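Local coordinates for protein Agap007691-pb (Anopheles gambiae, PDB 5C98) that is of unknown function but belongs to the serpin family, whose members commonly inhibit serine proteases, at residues F113-F117 with H118-Q122; V140-F143 with Y144-N148; V160-P164 with P165-L169. All coordinates share one frame; numbering follows the deposited sequence.

Contact 1 (F113-F117 with H118-Q122); sequences FERLF and HRTFQ
Phe117 and Phe121 take nearly the same first torsion. Each has CG trans to its own carbonyl carbon (chi1 -80° and -70°), and this brings their rings together beside the last turn of helix 111-119. In the serpin fold this is the crossover helix between parallel strands 95-104 and 124-128, and the contact is its last part and exit. The edge of the Phe121 ring meets a face of the Phe117 ring in a T-shaped pair, centroids 5.7 Å apart. Phe113 CE1 lies over the centre of the other face, so the Phe117 ring is held from both sides. Phe121 CE2 also touches Leu116 CB at 3.9 Å. Around this cluster, Phe117 meets Val101 and Val125 of the strands, while Leu116 and Phe121 lean on Ile79 of helix 75-89.

The other side is polar. The His118 ring lies with one face over Glu114 CA, a CH-pi contact with CA 4.3 Å from the ring centroid. The Arg119 chain bends at its third torsion and lays a guanidinium face over Arg115 CA. Arg119 NH2 comes within 3.3 Å of Arg115 CB. Water 1 lies in the plane of that guanidinium and joins Arg119 NH1 to Glu114 OE1. The Arg115 guanidinium turns elsewhere, to a salt bridge with Glu112.

Near the C-terminal end of the helix, side chain and backbone share a carbonyl. Arg115 O accepts from Arg119 N at 3.1 Å and from Thr120 OG1 at 2.9 Å, and the two donors arrive from opposite faces of its carbonyl plane. Leu116 O then takes Phe121 N at 2.8 Å, five residues on, with an almost straight N-H...O angle of 176°.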
loop_
_atom_site.group_PDB
_atom_site.type_symbol
_atom_site.label_atom_id
_atom_site.label_comp_id
_atom_site.label_asym_id
_atom_site.label_seq_id
_atom_site.Cartn_x
_atom_site.Cartn_y
_atom_site.Cartn_z
ATOM N N PHE A 113 2.755 -25.850 7.832
ATOM C CA PHE A 113 1.961 -24.633 7.759
ATOM C C PHE A 113 1.656 -24.116 9.160
ATOM O O PHE A 113 1.766 -22.916 9.425
ATOM C CB PHE A 113 0.663 -24.904 7.011
ATOM C CG PHE A 113 -0.257 -23.714 6.966
ATOM C CD1 PHE A 113 -0.107 -22.731 6.011
ATOM C CD2 PHE A 113 -1.243 -23.555 7.903
ATOM C CE1 PHE A 113 -0.925 -21.617 5.984
ATOM C CE2 PHE A 113 -2.077 -22.445 7.865
ATOM C CZ PHE A 113 -1.909 -21.479 6.902
ATOM N N GLU A 114 1.260 -25.005 10.062
ATOM C CA GLU A 114 0.980 -24.587 11.432
ATOM C C GLU A 114 2.216 -23.989 12.082
ATOM O O GLU A 114 2.148 -22.943 12.736
ATOM C CB GLU A 114 0.507 -25.790 12.240
ATOM C CG GLU A 114 -0.880 -26.296 11.880
ATOM C CD GLU A 114 -1.244 -27.577 12.630
ATOM O OE1 GLU A 114 -0.325 -28.345 13.020
ATOM O OE2 GLU A 114 -2.456 -27.805 12.842
ATOM N N ARG A 115 3.367 -24.647 11.932
ATOM C CA ARG A 115 4.587 -24.124 12.537
ATOM C C ARG A 115 4.873 -22.718 12.020
ATOM O O ARG A 115 5.153 -21.798 12.798
ATOM C CB ARG A 115 5.772 -25.054 12.238
ATOM C CG ARG A 115 7.089 -24.566 12.868
ATOM C CD ARG A 115 8.301 -25.432 12.498
ATOM N NE ARG A 115 8.585 -25.431 11.059
ATOM C CZ ARG A 115 9.330 -24.527 10.416
ATOM N NH1 ARG A 115 9.899 -23.534 11.082
ATOM N NH2 ARG A 115 9.532 -24.630 9.105
ATOM N N LEU A 116 4.795 -22.533 10.706
ATOM C CA LEU A 116 5.169 -21.259 10.119
ATOM C C LEU A 116 4.132 -20.179 10.426
ATOM O O LEU A 116 4.490 -19.058 10.804
ATOM C CB LEU A 116 5.364 -21.417 8.610
ATOM C CG LEU A 116 6.619 -22.159 8.202
ATOM C CD1 LEU A 116 6.547 -22.445 6.715
ATOM C CD2 LEU A 116 7.843 -21.335 8.544
ATOM N N PHE A 117 2.849 -20.498 10.276
ATOM C CA PHE A 117 1.822 -19.469 10.353
ATOM C C PHE A 117 1.315 -19.239 11.763
ATOM O O PHE A 117 0.791 -18.153 12.037
ATOM C CB PHE A 117 0.685 -19.787 9.376
ATOM C CG PHE A 117 0.989 -19.404 7.953
ATOM C CD1 PHE A 117 1.939 -20.091 7.200
ATOM C CD2 PHE A 117 0.343 -18.331 7.354
ATOM C CE1 PHE A 117 2.220 -19.727 5.899
ATOM C CE2 PHE A 117 0.633 -17.966 6.037
ATOM C CZ PHE A 117 1.579 -18.658 5.321
ATOM N N HIS A 118 1.452 -20.213 12.659
ATOM C CA HIS A 118 1.015 -20.029 14.041
ATOM C C HIS A 118 2.145 -19.664 14.971
ATOM O O HIS A 118 1.896 -19.037 16.006
ATOM C CB HIS A 118 0.344 -21.289 14.595
ATOM C CG HIS A 118 -0.911 -21.673 13.883
ATOM N ND1 HIS A 118 -1.476 -22.925 14.002
ATOM C CD2 HIS A 118 -1.723 -20.971 13.061
ATOM C CE1 HIS A 118 -2.572 -22.980 13.267
ATOM N NE2 HIS A 118 -2.743 -21.808 12.684
ATOM N N ARG A 119 3.377 -20.074 14.651
ATOM C CA ARG A 119 4.481 -19.984 15.594
ATOM C C ARG A 119 5.744 -19.342 15.037
ATOM O O ARG A 119 6.746 -19.299 15.751
ATOM C CB ARG A 119 4.808 -21.378 16.194
ATOM C CG ARG A 119 3.549 -22.149 16.670
ATOM C CD ARG A 119 3.848 -23.465 17.429
ATOM N NE ARG A 119 4.627 -24.414 16.639
ATOM C CZ ARG A 119 4.119 -25.380 15.875
ATOM N NH1 ARG A 119 2.810 -25.560 15.774
ATOM N NH2 ARG A 119 4.938 -26.184 15.210
ATOM N N THR A 120 5.734 -18.832 13.797
ATOM C CA THR A 120 6.914 -18.196 13.212
ATOM C C THR A 120 6.587 -16.796 12.686
ATOM O O THR A 120 7.142 -15.800 13.159
ATOM C CB THR A 120 7.499 -19.042 12.070
ATOM O OG1 THR A 120 7.652 -20.401 12.501
ATOM C CG2 THR A 120 8.838 -18.500 11.645
ATOM N N PHE A 121 5.701 -16.705 11.700
ATOM C CA PHE A 121 5.416 -15.424 11.070
ATOM C C PHE A 121 4.497 -14.582 11.943
ATOM O O PHE A 121 3.685 -15.100 12.713
ATOM C CB PHE A 121 4.730 -15.644 9.718
ATOM C CG PHE A 121 5.615 -16.232 8.666
ATOM C CD1 PHE A 121 6.872 -15.683 8.375
ATOM C CD2 PHE A 121 5.189 -17.329 7.955
ATOM C CE1 PHE A 121 7.671 -16.253 7.381
ATOM C CE2 PHE A 121 5.973 -17.876 6.980
ATOM C CZ PHE A 121 7.197 -17.338 6.686
ATOM N N GLN A 122 4.643 -13.267 11.808
ATOM C CA GLN A 122 3.788 -12.263 12.445
ATOM C C GLN A 122 2.558 -12.129 11.563
ATOM O O GLN A 122 2.534 -11.363 10.596
ATOM C CB GLN A 122 4.594 -10.976 12.540
ATOM C CG GLN A 122 3.995 -9.727 13.063
ATOM C CD GLN A 122 5.043 -8.598 13.030
ATOM O OE1 GLN A 122 6.267 -8.845 12.947
ATOM N NE2 GLN A 122 4.571 -7.365 13.078
HETATM O O HOH W 1 2.073 -28.270 14.406
#

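Contact 2 (V140-F143 with Y144-N148)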
loop_
_atom_site.group_PDB
_atom_site.type_symbol
_atom_site.label_atom_id
_atom_site.label_comp_id
_atom_site.label_asym_id
_atom_site.label_seq_id
_atom_site.Cartn_x
_atom_site.Cartn_y
_atom_site.Cartn_z
ATOM N N VAL A 140 -12.693 -11.274 8.914
ATOM C CA VAL A 140 -11.736 -10.304 8.397
ATOM C C VAL A 140 -12.036 -8.918 8.950
ATOM O O VAL A 140 -11.151 -8.221 9.468
ATOM C CB VAL A 140 -11.767 -10.291 6.857
ATOM C CG1 VAL A 140 -10.760 -9.255 6.310
ATOM C CG2 VAL A 140 -11.466 -11.694 6.312
ATOM N N ASN A 141 -13.281 -8.487 8.824
ATOM C CA ASN A 141 -13.624 -7.120 9.211
ATOM C C ASN A 141 -13.415 -6.897 10.703
ATOM O O ASN A 141 -12.936 -5.827 11.103
ATOM C CB ASN A 141 -15.051 -6.788 8.800
ATOM C CG ASN A 141 -15.197 -6.655 7.305
ATOM O OD1 ASN A 141 -14.252 -6.260 6.617
ATOM N ND2 ASN A 141 -16.364 -7.016 6.787
ATOM N N SER A 142 -13.754 -7.895 11.539
ATOM C CA SER A 142 -13.566 -7.732 12.975
ATOM C C SER A 142 -12.086 -7.681 13.341
ATOM O O SER A 142 -11.700 -6.907 14.231
ATOM C CB SER A 142 -14.321 -8.812 13.756
ATOM O OG SER A 142 -13.796 -10.104 13.538
ATOM N N PHE A 143 -11.242 -8.457 12.659
ATOM C CA PHE A 143 -9.808 -8.399 12.931
ATOM C C PHE A 143 -9.268 -6.998 12.692
ATOM O O PHE A 143 -8.564 -6.441 13.546
ATOM C CB PHE A 143 -9.046 -9.406 12.080
ATOM C CG PHE A 143 -7.558 -9.297 12.206
ATOM C CD1 PHE A 143 -6.904 -9.903 13.268
ATOM C CD2 PHE A 143 -6.812 -8.615 11.267
ATOM C CE1 PHE A 143 -5.547 -9.817 13.388
ATOM C CE2 PHE A 143 -5.450 -8.528 11.395
ATOM C CZ PHE A 143 -4.821 -9.120 12.462
ATOM N N TYR A 144 -9.581 -6.407 11.531
ATOM C CA TYR A 144 -9.033 -5.091 11.222
ATOM C C TYR A 144 -9.678 -4.008 12.070
ATOM O O TYR A 144 -9.018 -3.010 12.378
ATOM C CB TYR A 144 -9.120 -4.831 9.713
ATOM C CG TYR A 144 -8.072 -5.650 8.972
ATOM C CD1 TYR A 144 -6.734 -5.250 8.959
ATOM C CD2 TYR A 144 -8.399 -6.821 8.303
ATOM C CE1 TYR A 144 -5.776 -5.979 8.310
ATOM C CE2 TYR A 144 -7.432 -7.562 7.655
ATOM C CZ TYR A 144 -6.120 -7.146 7.657
ATOM O OH TYR A 144 -5.181 -7.911 6.980
ATOM N N GLN A 145 -10.921 -4.217 12.526
ATOM C CA GLN A 145 -11.540 -3.282 13.475
ATOM C C GLN A 145 -10.825 -3.323 14.821
ATOM O O GLN A 145 -10.514 -2.275 15.405
ATOM C CB GLN A 145 -13.028 -3.612 13.678
ATOM C CG GLN A 145 -13.951 -3.282 12.534
ATOM C CD GLN A 145 -15.232 -4.101 12.580
ATOM O OE1 GLN A 145 -15.515 -4.804 13.566
ATOM N NE2 GLN A 145 -16.017 -4.018 11.509
ATOM N N ARG A 146 -10.569 -4.524 15.337
ATOM C CA ARG A 146 -9.882 -4.657 16.616
ATOM C C ARG A 146 -8.457 -4.128 16.542
ATOM O O ARG A 146 -7.895 -3.749 17.576
ATOM C CB ARG A 146 -9.834 -6.127 17.070
ATOM C CG ARG A 146 -11.168 -6.757 17.490
ATOM C CD ARG A 146 -10.959 -8.166 18.088
ATOM N NE ARG A 146 -10.263 -9.119 17.211
ATOM C CZ ARG A 146 -10.849 -9.870 16.275
ATOM N NH1 ARG A 146 -12.154 -9.790 16.061
ATOM N NH2 ARG A 146 -10.113 -10.698 15.541
ATOM N N ALA A 147 -7.865 -4.087 15.350
ATOM C CA ALA A 147 -6.504 -3.613 15.190
ATOM C C ALA A 147 -6.413 -2.101 15.235
ATOM O O ALA A 147 -5.297 -1.586 15.242
ATOM C CB ALA A 147 -5.934 -4.133 13.877
ATOM N N ASN A 148 -7.553 -1.405 15.277
ATOM C CA ASN A 148 -7.608 0.052 15.424
ATOM C C ASN A 148 -6.722 0.729 14.379
ATOM O O ASN A 148 -5.791 1.471 14.681
ATOM C CB ASN A 148 -7.247 0.482 16.844
ATOM C CG ASN A 148 -7.695 1.893 17.155
ATOM O OD1 ASN A 148 -8.603 2.425 16.517
ATOM N ND2 ASN A 148 -7.058 2.508 18.141
HETATM O O HOH W 2 -11.538 -12.179 13.545
#
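Phe143 and Tyr144 form the tight part of this contact, on the last turns of helix 133-146. The Phe143 ring stands edge-on to the Tyr144 ring, their planes at 90° and centroids 5.0 Å apart. Phe143 CD2 sits over the centre of the tyrosine face. Phe143 has CG trans to the backbone N (chi1 174°), while Tyr144 has its CG beside the N (chi1 -74°). With these torsions the two rings, on adjacent residues, turn edge to face. Val140 CG1 packs alongside the tyrosine and touches CD2 of Tyr144 at 3.9 Å. The buried hydroxyl of Tyr144 is bonded to Leu98 O.

The solvent side is looser. Arg146 is exposed and bends back at its third torsion. One face of its guanidinium covers Ser142 O and Phe143 CA, with NH2 of Arg146 3.5 Å from that CA. Water 2 lies at the guanidinium edge, in plane, and accepts from Arg146 NH2 at 2.9 Å. Ala147 N makes a weak bond to Phe143 O, and Asn148 has positive phi.

As in other serpins, this helix lies across the large beta-sheet. Val140 and Tyr144 rest on Phe100 of strand 95-104 and Phe172 of strand 169-177, and Phe143 stacks on Phe100. The loop after the helix brings Phe154 onto Tyr144 and pairs Ile155 N with Asn141 OD1.

Contact 3 (V160-P164 with P165-L169); sequences VFSLP and PCHKL
Pro164 and Pro165 are joined by a cis peptide bond, and this cis-proline turn reverses the loop between helix 157-160 and strand 169-177. In the serpin fold the loop leads from this short helix, which follows the helix across the large sheet, into one of that sheet's central strands. The cis bond brings Pro165 CA to 2.9 Å from Pro164 CA. The turn is compact, with Leu163 CA and Cys166 CA 5.5 Å apart. Both prolines are exposed at the tip of the loop.

Cys166 comes next, with its CB 3.4 Å from Ser162 OG. Its SG comes loosely against Pro164 CD.

His167 carries the main interaction. Its backbone N donates to Ser162 OG at 2.9 Å, with an N-H...O angle of 159°. The serine places OG between its own N and carbonyl carbon (chi1 52°), which turns the hydroxyl inward across the loop. The same serine also touches the imidazole face. Ser162 CB lies over the centre of the His167 ring, 3.6 Å from its centroid and only 7° off the normal, a well-aligned CH-pi contact. One residue thus grips both the backbone and the ring face of His167. At the ring edge, in plane, water 3 sits 3.2 Å from His167 NE2 and donates to Phe161 O at 2.8 Å.

Lys168 and Leu169 leave the loop and enter the sheet. Leu169 meets Val101 and Val103 of strand 95-104, and the backbone N atoms of Lys168 and Leu169 both donate to the same oxygen, Asn319 OD1.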
loop_
_atom_site.group_PDB
_atom_site.type_symbol
_atom_site.label_atom_id
_atom_site.label_comp_id
_atom_site.label_asym_id
_atom_site.label_seq_id
_atom_site.Cartn_x
_atom_site.Cartn_y
_atom_site.Cartn_z
ATOM N N VAL A 160 -15.178 -12.514 -0.512
ATOM C CA VAL A 160 -14.823 -13.845 -0.035
ATOM C C VAL A 160 -15.763 -14.915 -0.557
ATOM O O VAL A 160 -15.551 -16.100 -0.278
ATOM C CB VAL A 160 -14.741 -13.908 1.503
ATOM C CG1 VAL A 160 -13.592 -13.044 2.019
ATOM C CG2 VAL A 160 -16.075 -13.511 2.129
ATOM N N PHE A 161 -16.774 -14.541 -1.331
ATOM C CA PHE A 161 -17.793 -15.484 -1.762
ATOM C C PHE A 161 -17.277 -16.420 -2.851
ATOM O O PHE A 161 -16.495 -16.024 -3.721
ATOM C CB PHE A 161 -18.982 -14.723 -2.337
ATOM C CG PHE A 161 -19.948 -15.615 -3.036
ATOM C CD1 PHE A 161 -20.898 -16.303 -2.312
ATOM C CD2 PHE A 161 -19.859 -15.822 -4.404
ATOM C CE1 PHE A 161 -21.761 -17.170 -2.935
ATOM C CE2 PHE A 161 -20.731 -16.685 -5.032
ATOM C CZ PHE A 161 -21.680 -17.361 -4.297
ATOM N N SER A 162 -17.753 -17.669 -2.819
ATOM C CA SER A 162 -17.525 -18.610 -3.910
ATOM C C SER A 162 -18.662 -19.616 -3.964
ATOM O O SER A 162 -19.223 -19.983 -2.935
ATOM C CB SER A 162 -16.190 -19.373 -3.750
ATOM O OG SER A 162 -16.038 -19.992 -2.466
ATOM N N LEU A 163 -19.006 -20.042 -5.180
ATOM C CA LEU A 163 -19.859 -21.208 -5.343
ATOM C C LEU A 163 -19.002 -22.462 -5.227
ATOM O O LEU A 163 -17.776 -22.389 -5.341
ATOM C CB LEU A 163 -20.523 -21.184 -6.714
ATOM C CG LEU A 163 -21.664 -20.193 -6.893
ATOM C CD1 LEU A 163 -22.023 -20.019 -8.378
ATOM C CD2 LEU A 163 -22.904 -20.660 -6.109
ATOM N N PRO A 164 -19.621 -23.636 -4.988
ATOM C CA PRO A 164 -18.836 -24.880 -4.891
ATOM C C PRO A 164 -18.099 -25.145 -6.199
ATOM O O PRO A 164 -18.664 -24.846 -7.247
ATOM C CB PRO A 164 -19.901 -25.965 -4.667
ATOM C CG PRO A 164 -21.071 -25.234 -4.102
ATOM C CD PRO A 164 -21.047 -23.864 -4.706
ATOM N N PRO A 165 -16.858 -25.656 -6.143
ATOM C CA PRO A 165 -16.099 -25.954 -4.923
ATOM C C PRO A 165 -15.559 -24.678 -4.309
ATOM O O PRO A 165 -14.885 -23.899 -4.989
ATOM C CB PRO A 165 -14.962 -26.829 -5.435
ATOM C CG PRO A 165 -14.747 -26.358 -6.838
ATOM C CD PRO A 165 -16.111 -26.025 -7.359
ATOM N N CYS A 166 -15.862 -24.471 -3.036
ATOM C CA CYS A 166 -15.607 -23.184 -2.417
ATOM C C CYS A 166 -14.114 -22.980 -2.138
ATOM O O CYS A 166 -13.305 -23.913 -2.147
ATOM C CB CYS A 166 -16.408 -23.053 -1.132
ATOM S SG CYS A 166 -18.192 -23.061 -1.462
ATOM N N HIS A 167 -13.768 -21.721 -1.891
ATOM C CA HIS A 167 -12.386 -21.359 -1.609
ATOM C C HIS A 167 -11.874 -22.071 -0.365
ATOM O O HIS A 167 -12.630 -22.355 0.566
ATOM C CB HIS A 167 -12.307 -19.861 -1.353
ATOM C CG HIS A 167 -12.564 -19.031 -2.563
ATOM N ND1 HIS A 167 -12.535 -19.541 -3.842
ATOM C CD2 HIS A 167 -12.816 -17.705 -2.687
ATOM C CE1 HIS A 167 -12.773 -18.565 -4.705
ATOM N NE2 HIS A 167 -12.956 -17.445 -4.030
ATOM N N LYS A 168 -10.560 -22.360 -0.359
ATOM C CA LYS A 168 -9.892 -22.970 0.788
ATOM C C LYS A 168 -8.942 -22.040 1.520
ATOM O O LYS A 168 -8.658 -22.295 2.692
ATOM C CB LYS A 168 -9.081 -24.197 0.350
ATOM C CG LYS A 168 -9.911 -25.305 -0.299
ATOM C CD LYS A 168 -9.009 -26.475 -0.692
ATOM C CE LYS A 168 -9.580 -27.279 -1.836
ATOM N NZ LYS A 168 -10.818 -27.983 -1.447
ATOM N N LEU A 169 -8.451 -20.976 0.867
ATOM C CA LEU A 169 -7.318 -20.209 1.378
ATOM C C LEU A 169 -7.392 -18.801 0.822
ATOM O O LEU A 169 -7.388 -18.623 -0.400
ATOM C CB LEU A 169 -6.013 -20.845 0.916
ATOM C CG LEU A 169 -4.730 -20.149 1.333
ATOM C CD1 LEU A 169 -4.495 -20.276 2.845
ATOM C CD2 LEU A 169 -3.533 -20.759 0.587
HETATM O O HOH W 3 -14.165 -14.527 -3.380
#

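Overall arrangement
The three contacts follow one another along the chain. Contact 1 lies in the last part of helix 111-119, contact 2 in that of helix 133-146, and contact 3 is the loop from helix 157-160 to strand 169-177. Their centres are 20 to 23 Å apart. Nearest atoms are about 8 Å apart for contacts 1 and 2, and about 5 Å for contact 3 and either of the others. Strand 95-104 links them. Contact 1 packs on Val101 and Val103, contact 2 on the alternate residues Leu98, Phe100 and Leu102. The two helices thus cover opposite faces of the large sheet, consistent with the serpin family, and contact 3 delivers the neighbouring strand.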